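Local coordinates for protein oxidoreductase YdhF (Escherichia coli, PDB 1OG6) that probably acts as an NADPH-dependent oxidoreductase of the aldo/keto reductase family, built on an alpha/beta barrel, at residues E243-A248 and L278-Q283; S15-G20 and W249-P254. All blocks are in the same frame, centred on the assembly; numbering follows the deposited sequence.

Contact 1: E243-A248 and L278-Q283; sequences EQVVNA and LKMTRQ. With NAP (NADP nicotinamide-adenine-dinucleotide phosphate), chain F.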
ATOM      1  N   GLU C 243       2.806   8.010  32.212  1.00 26.23           N
ATOM      2  CA  GLU C 243       3.456   8.666  31.089  1.00 28.32           C
ATOM      3  C   GLU C 243       4.731   7.932  30.726  1.00 28.50           C
ATOM      4  O   GLU C 243       5.060   7.816  29.554  1.00 28.07           O
ATOM      5  CB  GLU C 243       3.777  10.098  31.476  1.00 30.94           C
ATOM      6  CG  GLU C 243       2.705  10.666  32.374  1.00 38.76           C
ATOM      7  CD  GLU C 243       3.194  11.785  33.263  1.00 43.60           C
ATOM      8  OE1 GLU C 243       2.456  12.140  34.213  1.00 46.18           O
ATOM      9  OE2 GLU C 243       4.302  12.315  33.017  1.00 46.00           O
ATOM     10  N   GLN C 244       5.449   7.442  31.736  1.00 29.16           N
ATOM     11  CA  GLN C 244       6.694   6.711  31.518  1.00 28.24           C
ATOM     12  C   GLN C 244       6.400   5.359  30.916  1.00 27.92           C
ATOM     13  O   GLN C 244       7.201   4.838  30.141  1.00 28.48           O
ATOM     14  CB  GLN C 244       7.440   6.482  32.823  1.00 29.00           C
ATOM     15  CG  GLN C 244       8.079   7.694  33.416  1.00 33.50           C
ATOM     16  CD  GLN C 244       8.821   7.357  34.694  1.00 37.26           C
ATOM     17  OE1 GLN C 244       9.836   6.658  34.671  1.00 37.98           O
ATOM     18  NE2 GLN C 244       8.310   7.842  35.823  1.00 40.19           N
ATOM     19  N   VAL C 245       5.267   4.774  31.300  1.00 26.19           N
ATOM     20  CA  VAL C 245       4.873   3.474  30.773  1.00 24.24           C
ATOM     21  C   VAL C 245       4.571   3.657  29.282  1.00 24.38           C
ATOM     22  O   VAL C 245       4.864   2.787  28.464  1.00 24.29           O
ATOM     23  CB  VAL C 245       3.633   2.931  31.511  1.00 22.15           C
ATOM     24  CG1 VAL C 245       3.279   1.568  31.002  1.00 21.26           C
ATOM     25  CG2 VAL C 245       3.910   2.857  32.984  1.00 21.75           C
ATOM     26  N   VAL C 246       4.005   4.808  28.930  1.00 23.12           N
ATOM     27  CA  VAL C 246       3.694   5.104  27.545  1.00 21.96           C
ATOM     28  C   VAL C 246       4.991   5.375  26.792  1.00 22.56           C
ATOM     29  O   VAL C 246       5.247   4.773  25.758  1.00 24.69           O
ATOM     30  CB  VAL C 246       2.789   6.335  27.434  1.00 21.02           C
ATOM     31  CG1 VAL C 246       2.362   6.538  26.009  1.00 19.62           C
ATOM     32  CG2 VAL C 246       1.578   6.160  28.307  1.00 21.84           C
ATOM     33  N   ASN C 247       5.817   6.278  27.309  1.00 22.34           N
ATOM     34  CA  ASN C 247       7.083   6.600  26.658  1.00 22.66           C
ATOM     35  C   ASN C 247       7.935   5.334  26.506  1.00 23.48           C
ATOM     36  O   ASN C 247       8.966   5.355  25.860  1.00 24.95           O
ATOM     37  CB  ASN C 247       7.849   7.686  27.457  1.00 24.15           C
ATOM     38  CG  ASN C 247       7.601   9.127  26.927  1.00 27.07           C
ATOM     39  OD1 ASN C 247       7.544  10.098  27.689  1.00 25.44           O
ATOM     40  ND2 ASN C 247       7.473   9.254  25.615  1.00 27.49           N
ATOM     41  N   ALA C 248       7.503   4.225  27.096  1.00 24.49           N
ATOM     42  CA  ALA C 248       8.255   2.968  26.999  1.00 23.73           C
ATOM     43  C   ALA C 248       7.556   2.052  26.008  1.00 23.69           C
ATOM     44  O   ALA C 248       8.200   1.351  25.223  1.00 23.28           O
ATOM     45  CB  ALA C 248       8.346   2.290  28.366  1.00 22.60           C
ATOM     46  N   LEU C 278      13.273   1.557  31.909  1.00 32.67           N
ATOM     47  CA  LEU C 278      12.239   0.556  32.166  1.00 31.10           C
ATOM     48  C   LEU C 278      12.301  -0.563  31.152  1.00 31.48           C
ATOM     49  O   LEU C 278      12.640  -0.338  29.991  1.00 32.29           O
ATOM     50  CB  LEU C 278      10.842   1.181  32.123  1.00 28.33           C
ATOM     51  CG  LEU C 278      10.496   2.260  33.142  1.00 26.48           C
ATOM     52  CD1 LEU C 278       9.035   2.613  33.006  1.00 25.28           C
ATOM     53  CD2 LEU C 278      10.792   1.764  34.542  1.00 27.28           C
ATOM     54  N   LYS C 279      11.968  -1.770  31.596  1.00 31.17           N
ATOM     55  CA  LYS C 279      11.973  -2.917  30.713  1.00 31.74           C
ATOM     56  C   LYS C 279      10.591  -3.554  30.694  1.00 30.68           C
ATOM     57  O   LYS C 279      10.203  -4.261  31.621  1.00 29.77           O
ATOM     58  CB  LYS C 279      13.060  -3.902  31.153  1.00 34.52           C
ATOM     59  CG  LYS C 279      14.479  -3.334  30.937  1.00 37.38           C
ATOM     60  CD  LYS C 279      15.604  -4.311  31.309  1.00 40.85           C
ATOM     61  CE  LYS C 279      15.802  -4.448  32.826  1.00 42.14           C
ATOM     62  NZ  LYS C 279      16.247  -3.182  33.484  1.00 42.20           N
ATOM     63  N   MET C 280       9.858  -3.270  29.616  1.00 29.27           N
ATOM     64  CA  MET C 280       8.491  -3.746  29.401  1.00 27.65           C
ATOM     65  C   MET C 280       8.420  -5.070  28.647  1.00 26.72           C
ATOM     66  O   MET C 280       9.067  -5.224  27.615  1.00 27.91           O
ATOM     67  CB  MET C 280       7.708  -2.676  28.626  1.00 26.76           C
ATOM     68  CG  MET C 280       6.301  -3.084  28.186  1.00 24.07           C
ATOM     69  SD  MET C 280       5.351  -1.721  27.488  1.00 20.13           S
ATOM     70  CE  MET C 280       5.262  -0.652  28.878  1.00 19.01           C
ATOM     71  N   THR C 281       7.618  -6.010  29.153  1.00 24.82           N
ATOM     72  CA  THR C 281       7.450  -7.326  28.532  1.00 24.03           C
ATOM     73  C   THR C 281       6.496  -7.285  27.334  1.00 24.37           C
ATOM     74  O   THR C 281       5.764  -6.312  27.153  1.00 25.00           O
ATOM     75  CB  THR C 281       6.926  -8.359  29.558  1.00 23.32           C
ATOM     76  OG1 THR C 281       5.713  -7.894  30.161  1.00 24.61           O
ATOM     77  CG2 THR C 281       7.941  -8.564  30.647  1.00 24.32           C
ATOM     78  N   ARG C 282       6.498  -8.329  26.511  1.00 23.36           N
ATOM     79  CA  ARG C 282       5.612  -8.341  25.350  1.00 22.95           C
ATOM     80  C   ARG C 282       4.152  -8.369  25.769  1.00 22.60           C
ATOM     81  O   ARG C 282       3.327  -7.655  25.215  1.00 24.34           O
ATOM     82  CB  ARG C 282       5.887  -9.547  24.457  1.00 22.94           C
ATOM     83  CG  ARG C 282       7.286  -9.584  23.884  1.00 26.15           C
ATOM     84  CD  ARG C 282       7.483 -10.786  22.959  1.00 25.42           C
ATOM     85  NE  ARG C 282       6.840 -10.590  21.667  1.00 24.93           N
ATOM     86  CZ  ARG C 282       7.487 -10.265  20.556  1.00 24.47           C
ATOM     87  NH1 ARG C 282       8.805 -10.101  20.568  1.00 23.06           N
ATOM     88  NH2 ARG C 282       6.807 -10.096  19.434  1.00 24.91           N
ATOM     89  N   GLN C 283       3.836  -9.196  26.754  1.00 21.01           N
ATOM     90  CA  GLN C 283       2.470  -9.326  27.241  1.00 18.78           C
ATOM     91  C   GLN C 283       1.998  -8.086  27.988  1.00 17.51           C
ATOM     92  O   GLN C 283       0.813  -7.924  28.266  1.00 16.76           O
ATOM     93  CB  GLN C 283       2.383 -10.529  28.159  1.00 19.57           C
ATOM     94  CG  GLN C 283       1.314 -11.500  27.781  1.00 21.88           C
ATOM     95  CD  GLN C 283       1.332 -12.699  28.673  1.00 22.73           C
ATOM     96  OE1 GLN C 283       2.323 -13.414  28.737  1.00 23.18           O
ATOM     97  NE2 GLN C 283       0.240 -12.926  29.376  1.00 23.10           N
TER
HETATM   98  PA  NAP F1299       2.914  15.236  23.866  1.00 65.10           P
HETATM   99  O1A NAP F1299       1.748  14.453  23.744  0.62 64.24           O
HETATM  100  O2A NAP F1299       4.292  14.727  24.234  0.65 64.98           O
HETATM  101  O5B NAP F1299       2.651  16.435  24.900  1.00 64.28           O
HETATM  102  C5B NAP F1299       2.013  16.102  26.152  1.00 64.53           C
HETATM  103  C4B NAP F1299       1.283  17.421  26.577  0.78 63.66           C
HETATM  104  O4B NAP F1299       0.619  17.023  27.838  0.99 64.03           O
HETATM  105  C3B NAP F1299       2.216  18.586  27.001  0.60 63.31           C
HETATM  106  O3B NAP F1299       1.631  19.759  26.448  1.00 61.10           O
HETATM  107  C2B NAP F1299       2.213  18.638  28.516  0.90 63.55           C
HETATM  108  O2B NAP F1299       2.076  19.955  29.043  0.32 64.46           O
HETATM  109  C1B NAP F1299       1.006  17.761  28.963  1.00 63.65           C
HETATM  110  N9A NAP F1299       1.402  16.872  30.044  0.87 63.23           N
HETATM  111  C8A NAP F1299       2.540  16.109  30.235  1.00 63.22           C
HETATM  112  N7A NAP F1299       2.548  15.415  31.358  0.62 63.21           N
HETATM  113  C5A NAP F1299       1.331  15.748  31.939  1.00 62.95           C
HETATM  114  C6A NAP F1299       0.765  15.324  33.155  0.75 63.05           C
HETATM  115  N6A NAP F1299       1.303  14.471  34.049  0.65 63.07           N
HETATM  116  N1A NAP F1299      -0.502  15.839  33.485  0.84 63.50           N
HETATM  117  N3A NAP F1299      -0.628  17.172  31.426  1.00 62.63           N
HETATM  118  C4A NAP F1299       0.621  16.651  31.124  0.08 63.07           C
HETATM  119  O3  NAP F1299       3.144  15.996  22.489  0.77 64.09           O
HETATM  120  PN  NAP F1299       2.732  17.433  21.992  1.00 63.03           P
HETATM  121  O1N NAP F1299       1.673  17.646  20.999  0.51 63.25           O
HETATM  122  O2N NAP F1299       3.817  18.426  22.263  0.87 62.48           O
HETATM  123  O5D NAP F1299       3.501  17.011  20.627  0.20 62.07           O
HETATM  124  C5D NAP F1299       4.807  16.312  20.594  1.00 60.15           C
HETATM  125  C4D NAP F1299       5.871  17.136  19.887  0.86 59.72           C
HETATM  126  O4D NAP F1299       5.994  16.818  18.476  0.38 59.19           O
HETATM  127  C3D NAP F1299       5.769  18.702  19.973  1.00 59.64           C
HETATM  128  O3D NAP F1299       6.576  19.232  21.031  0.60 60.33           O
HETATM  129  O2D NAP F1299       7.471  19.800  18.520  1.00 58.46           O
HETATM  130  C1D NAP F1299       6.094  18.036  17.673  1.00 58.72           C
HETATM  131  N1N NAP F1299       4.967  18.049  16.667  0.62 57.85           N
HETATM  132  C2N NAP F1299       5.174  17.652  15.320  1.00 57.16           C
HETATM  133  C3N NAP F1299       4.105  17.712  14.425  0.81 57.37           C
HETATM  134  C7N NAP F1299       4.334  17.281  12.970  0.35 57.19           C
HETATM  135  O7N NAP F1299       3.383  17.355  12.235  1.00 57.01           O
HETATM  136  N7N NAP F1299       5.499  16.859  12.558  1.00 56.79           N
HETATM  137  C4N NAP F1299       2.778  18.178  14.846  1.00 57.29           C
HETATM  138  C5N NAP F1299       2.607  18.565  16.207  0.56 57.44           C
HETATM  139  C6N NAP F1299       3.687  18.511  17.138  0.76 57.27           C
HETATM  140  P2B NAP F1299       2.835  20.483  30.371  1.00 65.03           P
HETATM  141  O1X NAP F1299       4.326  20.735  30.565  0.58 64.55           O
HETATM  142  O2X NAP F1299       1.821  21.206  31.228  1.00 64.90           O
HETATM  143  O3X NAP F1299       3.016  21.671  29.452  0.91 65.47           O
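Leu278 and Met280 lie on an extended segment that meets one side of helix 242-251, the backbones coming nearest at Ala248 CA and Leu278 CA, 7.0 Å apart. The helix belongs to the outer layer of an (alpha/beta)8, or TIM, barrel, and the segment leads into helix 282-293, with Thr281 at its N-cap. The Met280 chain runs straight out to SD, with CG anti to the backbone N (chi1 174°), and then bends at chi3, which puts Met280 CE 3.7 Å from Val245 CG1. The two side chains cross at about a right angle, and Met280 CE also reaches Ala248 CB at 4.3 Å. Leu237, Trp285 and Ile288 add to the apolar surroundings of Met280. Leu278 touches the residue next to Val245, its CD1 lying 4.2 Å from Gln244 CB. Elsewhere on the helix, Glu243 extends its carboxylate to the cofactor and packs against Phe218. Were this residue an alanine, the adenine amino group would probably lose its carboxylate acceptor and the adenine be less firmly placed. That bond is bent and weak: NADP N6A donates to Glu243 OE1 at 2.6 Å with an N-H...O angle of 118°.

Contact 2: S15-G20 and W249-P254; sequences SRFVMG and WVLRLP. With NAP (NADP nicotinamide-adenine-dinucleotide phosphate), chain F.
Leu251 meets both Arg16 and Phe17, joining segment 249-254 on the outside of the TIM barrel to the break in strand 13-20 of its inner wall. Strand 258-261 follows in the chain and pairs in parallel with 13-20; its Pro259 touches both Leu251 and Phe17. From Leu251 CA the bond to CB points at the segment 15-20, and the chain then closes on it atom by atom. Leu251 CG comes 3.9 Å from Arg16 NE, and there the side chain forks. One branch goes to the arginine, with Leu251 CD1 3.6 Å from Arg16 NE, whereas the other turns to the phenylalanine, with Leu251 CD2 3.9 Å from Phe17 CE1 and equally near Phe17 CZ. Leucine and phenylalanine side chains cross at about a right angle, the methyl approaching the ring obliquely.

Beside these contacts lies a polar bond to the backbone of the same leucine. Arg16 is stretched from CG to NE, with CG anti to the backbone N (chi1 -166°), and this reach carries its guanidinium past the CD1 methyl of Leu251 to the carbonyl. Arg16 NH1 donates to Leu251 O at 3.1 Å. The oxygen lies at the edge of the guanidinium, nearly in its plane, and receives the proton on a lone pair; the planes suit the bond, although it is somewhat bent (N-H...O 143°). Farther along the strand, Gly20 lines the cofactor pocket with its backbone: Gly20 CA is 3.6 Å from NADP O3D, a hydroxyl of the nicotinamide ribose.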
ATOM      1  N   SER C  15      19.854  12.241  20.217  1.00 20.33           N
ATOM      2  CA  SER C  15      19.709  11.710  21.564  1.00 19.97           C
ATOM      3  C   SER C  15      18.365  11.005  21.507  1.00 20.44           C
ATOM      4  O   SER C  15      17.414  11.587  21.033  1.00 21.44           O
ATOM      5  CB  SER C  15      19.662  12.848  22.575  1.00 17.51           C
ATOM      6  OG  SER C  15      18.489  13.611  22.402  1.00 16.57           O
ATOM      7  N   ARG C  16      18.277   9.769  21.985  1.00 20.85           N
ATOM      8  CA  ARG C  16      17.022   9.025  21.913  1.00 21.13           C
ATOM      9  C   ARG C  16      15.742   9.770  22.288  1.00 20.70           C
ATOM     10  O   ARG C  16      14.673   9.434  21.786  1.00 20.84           O
ATOM     11  CB  ARG C  16      17.112   7.739  22.718  1.00 23.21           C
ATOM     12  CG  ARG C  16      15.988   6.791  22.400  1.00 25.67           C
ATOM     13  CD  ARG C  16      16.310   5.370  22.807  1.00 29.04           C
ATOM     14  NE  ARG C  16      15.254   4.466  22.366  1.00 30.45           N
ATOM     15  CZ  ARG C  16      14.854   4.346  21.102  1.00 29.20           C
ATOM     16  NH1 ARG C  16      13.881   3.496  20.787  1.00 28.75           N
ATOM     17  NH2 ARG C  16      15.430   5.073  20.157  1.00 27.36           N
ATOM     18  N   PHE C  17      15.826  10.748  23.185  1.00 20.40           N
ATOM     19  CA  PHE C  17      14.646  11.543  23.536  1.00 18.67           C
ATOM     20  C   PHE C  17      14.939  12.930  22.982  1.00 19.15           C
ATOM     21  O   PHE C  17      15.961  13.534  23.314  1.00 19.09           O
ATOM     22  CB  PHE C  17      14.423  11.643  25.049  1.00 17.32           C
ATOM     23  CG  PHE C  17      13.580  10.530  25.631  1.00 18.09           C
ATOM     24  CD1 PHE C  17      14.149   9.312  26.002  1.00 18.82           C
ATOM     25  CD2 PHE C  17      12.219  10.701  25.829  1.00 18.68           C
ATOM     26  CE1 PHE C  17      13.370   8.286  26.564  1.00 15.62           C
ATOM     27  CE2 PHE C  17      11.438   9.674  26.389  1.00 18.20           C
ATOM     28  CZ  PHE C  17      12.020   8.473  26.754  1.00 15.76           C
ATOM     29  N   VAL C  18      14.050  13.407  22.114  1.00 18.46           N
ATOM     30  CA  VAL C  18      14.164  14.715  21.480  1.00 18.27           C
ATOM     31  C   VAL C  18      13.314  15.700  22.287  1.00 20.68           C
ATOM     32  O   VAL C  18      12.259  15.330  22.790  1.00 21.10           O
ATOM     33  CB  VAL C  18      13.620  14.654  20.036  1.00 16.08           C
ATOM     34  CG1 VAL C  18      13.744  15.988  19.378  1.00 15.90           C
ATOM     35  CG2 VAL C  18      14.357  13.607  19.241  1.00 14.45           C
ATOM     36  N   MET C  19      13.763  16.944  22.417  1.00 22.79           N
ATOM     37  CA  MET C  19      13.011  17.949  23.161  1.00 25.58           C
ATOM     38  C   MET C  19      12.259  18.829  22.160  1.00 28.31           C
ATOM     39  O   MET C  19      12.871  19.465  21.312  1.00 30.01           O
ATOM     40  CB  MET C  19      13.964  18.795  23.997  1.00 26.08           C
ATOM     41  CG  MET C  19      13.521  18.995  25.430  1.00 28.34           C
ATOM     42  SD  MET C  19      11.899  19.754  25.529  1.00 33.76           S
ATOM     43  CE  MET C  19      11.407  19.339  27.146  1.00 30.18           C
ATOM     44  N   GLY C  20      10.935  18.871  22.254  1.00 30.31           N
ATOM     45  CA  GLY C  20      10.166  19.657  21.305  1.00 33.08           C
ATOM     46  C   GLY C  20       9.694  21.013  21.780  1.00 35.82           C
ATOM     47  O   GLY C  20       9.105  21.139  22.855  1.00 36.34           O
ATOM     48  N   TRP C 249       6.225   2.057  26.068  1.00 22.92           N
ATOM     49  CA  TRP C 249       5.405   1.266  25.166  1.00 21.41           C
ATOM     50  C   TRP C 249       5.845   1.656  23.763  1.00 21.45           C
ATOM     51  O   TRP C 249       5.979   0.813  22.880  1.00 22.42           O
ATOM     52  CB  TRP C 249       3.932   1.620  25.348  1.00 19.57           C
ATOM     53  CG  TRP C 249       3.027   0.849  24.444  1.00 19.54           C
ATOM     54  CD1 TRP C 249       2.524  -0.401  24.658  1.00 18.24           C
ATOM     55  CD2 TRP C 249       2.561   1.252  23.153  1.00 18.51           C
ATOM     56  NE1 TRP C 249       1.776  -0.801  23.580  1.00 16.67           N
ATOM     57  CE2 TRP C 249       1.784   0.196  22.640  1.00 17.46           C
ATOM     58  CE3 TRP C 249       2.730   2.405  22.376  1.00 18.72           C
ATOM     59  CZ2 TRP C 249       1.173   0.256  21.385  1.00 16.16           C
ATOM     60  CZ3 TRP C 249       2.124   2.460  21.128  1.00 18.43           C
ATOM     61  CH2 TRP C 249       1.356   1.391  20.646  1.00 16.15           C
ATOM     62  N   VAL C 250       6.071   2.955  23.587  1.00 21.23           N
ATOM     63  CA  VAL C 250       6.502   3.532  22.321  1.00 19.29           C
ATOM     64  C   VAL C 250       7.968   3.189  22.071  1.00 19.09           C
ATOM     65  O   VAL C 250       8.361   2.742  20.997  1.00 18.82           O
ATOM     66  CB  VAL C 250       6.373   5.077  22.357  1.00 18.04           C
ATOM     67  CG1 VAL C 250       6.835   5.663  21.052  1.00 16.51           C
ATOM     68  CG2 VAL C 250       4.939   5.483  22.626  1.00 15.94           C
ATOM     69  N   LEU C 251       8.773   3.399  23.098  1.00 18.67           N
ATOM     70  CA  LEU C 251      10.200   3.165  23.025  1.00 16.83           C
ATOM     71  C   LEU C 251      10.578   1.773  22.544  1.00 17.23           C
ATOM     72  O   LEU C 251      11.635   1.605  21.927  1.00 17.33           O
ATOM     73  CB  LEU C 251      10.813   3.426  24.406  1.00 14.55           C
ATOM     74  CG  LEU C 251      12.084   4.259  24.561  1.00 11.63           C
ATOM     75  CD1 LEU C 251      12.044   5.488  23.687  1.00 12.16           C
ATOM     76  CD2 LEU C 251      12.212   4.650  26.002  1.00  9.23           C
ATOM     77  N   ARG C 252       9.725   0.778  22.795  1.00 17.28           N
ATOM     78  CA  ARG C 252      10.087  -0.580  22.399  1.00 17.90           C
ATOM     79  C   ARG C 252       9.609  -1.146  21.068  1.00 17.29           C
ATOM     80  O   ARG C 252       9.704  -2.351  20.843  1.00 17.60           O
ATOM     81  CB  ARG C 252       9.755  -1.569  23.520  1.00 17.78           C
ATOM     82  CG  ARG C 252       8.418  -2.243  23.437  1.00 20.77           C
ATOM     83  CD  ARG C 252       8.475  -3.594  24.158  1.00 24.01           C
ATOM     84  NE  ARG C 252       9.162  -4.613  23.365  1.00 26.35           N
ATOM     85  CZ  ARG C 252       9.463  -5.833  23.801  1.00 27.05           C
ATOM     86  NH1 ARG C 252       9.150  -6.204  25.034  1.00 26.98           N
ATOM     87  NH2 ARG C 252      10.072  -6.688  22.996  1.00 27.61           N
ATOM     88  N   LEU C 253       9.108  -0.297  20.181  1.00 16.08           N
ATOM     89  CA  LEU C 253       8.678  -0.758  18.875  1.00 14.42           C
ATOM     90  C   LEU C 253       9.962  -1.080  18.103  1.00 14.87           C
ATOM     91  O   LEU C 253      10.984  -0.415  18.289  1.00 15.01           O
ATOM     92  CB  LEU C 253       7.863   0.337  18.198  1.00 14.46           C
ATOM     93  CG  LEU C 253       6.500   0.543  18.865  1.00 14.38           C
ATOM     94  CD1 LEU C 253       5.852   1.789  18.343  1.00 14.04           C
ATOM     95  CD2 LEU C 253       5.621  -0.646  18.607  1.00 12.95           C
ATOM     96  N   PRO C 254       9.939  -2.111  17.236  1.00 15.45           N
ATOM     97  CA  PRO C 254      11.139  -2.482  16.478  1.00 16.34           C
ATOM     98  C   PRO C 254      11.755  -1.452  15.535  1.00 18.37           C
ATOM     99  O   PRO C 254      12.932  -1.563  15.178  1.00 16.96           O
ATOM    100  CB  PRO C 254      10.718  -3.773  15.774  1.00 14.10           C
ATOM    101  CG  PRO C 254       9.267  -3.630  15.631  1.00 13.92           C
ATOM    102  CD  PRO C 254       8.843  -3.047  16.948  1.00 14.76           C
TER
HETATM  103  PA  NAP F1299       2.914  15.236  23.866  1.00 65.10           P
HETATM  104  O1A NAP F1299       1.748  14.453  23.744  0.62 64.24           O
HETATM  105  O2A NAP F1299       4.292  14.727  24.234  0.65 64.98           O
HETATM  106  O5B NAP F1299       2.651  16.435  24.900  1.00 64.28           O
HETATM  107  C5B NAP F1299       2.013  16.102  26.152  1.00 64.53           C
HETATM  108  C4B NAP F1299       1.283  17.421  26.577  0.78 63.66           C
HETATM  109  O4B NAP F1299       0.619  17.023  27.838  0.99 64.03           O
HETATM  110  C3B NAP F1299       2.216  18.586  27.001  0.60 63.31           C
HETATM  111  O3B NAP F1299       1.631  19.759  26.448  1.00 61.10           O
HETATM  112  C2B NAP F1299       2.213  18.638  28.516  0.90 63.55           C
HETATM  113  O2B NAP F1299       2.076  19.955  29.043  0.32 64.46           O
HETATM  114  C1B NAP F1299       1.006  17.761  28.963  1.00 63.65           C
HETATM  115  N9A NAP F1299       1.402  16.872  30.044  0.87 63.23           N
HETATM  116  C8A NAP F1299       2.540  16.109  30.235  1.00 63.22           C
HETATM  117  N7A NAP F1299       2.548  15.415  31.358  0.62 63.21           N
HETATM  118  C5A NAP F1299       1.331  15.748  31.939  1.00 62.95           C
HETATM  119  C6A NAP F1299       0.765  15.324  33.155  0.75 63.05           C
HETATM  120  N6A NAP F1299       1.303  14.471  34.049  0.65 63.07           N
HETATM  121  N1A NAP F1299      -0.502  15.839  33.485  0.84 63.50           N
HETATM  122  N3A NAP F1299      -0.628  17.172  31.426  1.00 62.63           N
HETATM  123  C4A NAP F1299       0.621  16.651  31.124  0.08 63.07           C
HETATM  124  O3  NAP F1299       3.144  15.996  22.489  0.77 64.09           O
HETATM  125  PN  NAP F1299       2.732  17.433  21.992  1.00 63.03           P
HETATM  126  O1N NAP F1299       1.673  17.646  20.999  0.51 63.25           O
HETATM  127  O2N NAP F1299       3.817  18.426  22.263  0.87 62.48           O
HETATM  128  O5D NAP F1299       3.501  17.011  20.627  0.20 62.07           O
HETATM  129  C5D NAP F1299       4.807  16.312  20.594  1.00 60.15           C
HETATM  130  C4D NAP F1299       5.871  17.136  19.887  0.86 59.72           C
HETATM  131  O4D NAP F1299       5.994  16.818  18.476  0.38 59.19           O
HETATM  132  C3D NAP F1299       5.769  18.702  19.973  1.00 59.64           C
HETATM  133  O3D NAP F1299       6.576  19.232  21.031  0.60 60.33           O
HETATM  134  O2D NAP F1299       7.471  19.800  18.520  1.00 58.46           O
HETATM  135  C1D NAP F1299       6.094  18.036  17.673  1.00 58.72           C
HETATM  136  N1N NAP F1299       4.967  18.049  16.667  0.62 57.85           N
HETATM  137  C2N NAP F1299       5.174  17.652  15.320  1.00 57.16           C
HETATM  138  C3N NAP F1299       4.105  17.712  14.425  0.81 57.37           C
HETATM  139  C7N NAP F1299       4.334  17.281  12.970  0.35 57.19           C
HETATM  140  O7N NAP F1299       3.383  17.355  12.235  1.00 57.01           O
HETATM  141  N7N NAP F1299       5.499  16.859  12.558  1.00 56.79           N
HETATM  142  C4N NAP F1299       2.778  18.178  14.846  1.00 57.29           C
HETATM  143  C5N NAP F1299       2.607  18.565  16.207  0.56 57.44           C
HETATM  144  C6N NAP F1299       3.687  18.511  17.138  0.76 57.27           C
HETATM  145  P2B NAP F1299       2.835  20.483  30.371  1.00 65.03           P
HETATM  146  O1X NAP F1299       4.326  20.735  30.565  0.58 64.55           O
HETATM  147  O2X NAP F1299       1.821  21.206  31.228  1.00 64.90           O
HETATM  148  O3X NAP F1299       3.016  21.671  29.452  0.91 65.47           O

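How the contacts relate
Contacts 1 and 2 share helix 242-251, with 243-248 running directly into 249-254, and their centres are 11 Å apart. They also meet: Met280 SD packs 3.8 Å from Trp249 CA, and Arg252 NH1 lies 2.8 Å from Met280 O. Both border the NADP pocket, but at separate places on the cofactor. Contact 1 reaches the adenine through Glu243, contact 2 the nicotinamide ribose through Gly20, so that the two touch different halves of the dinucleotide. The pair also faces a second subunit, where Arg282 forms salt bridges to Asp102 and Asp131 of that neighbouring chain and Arg252 packs on its Leu133.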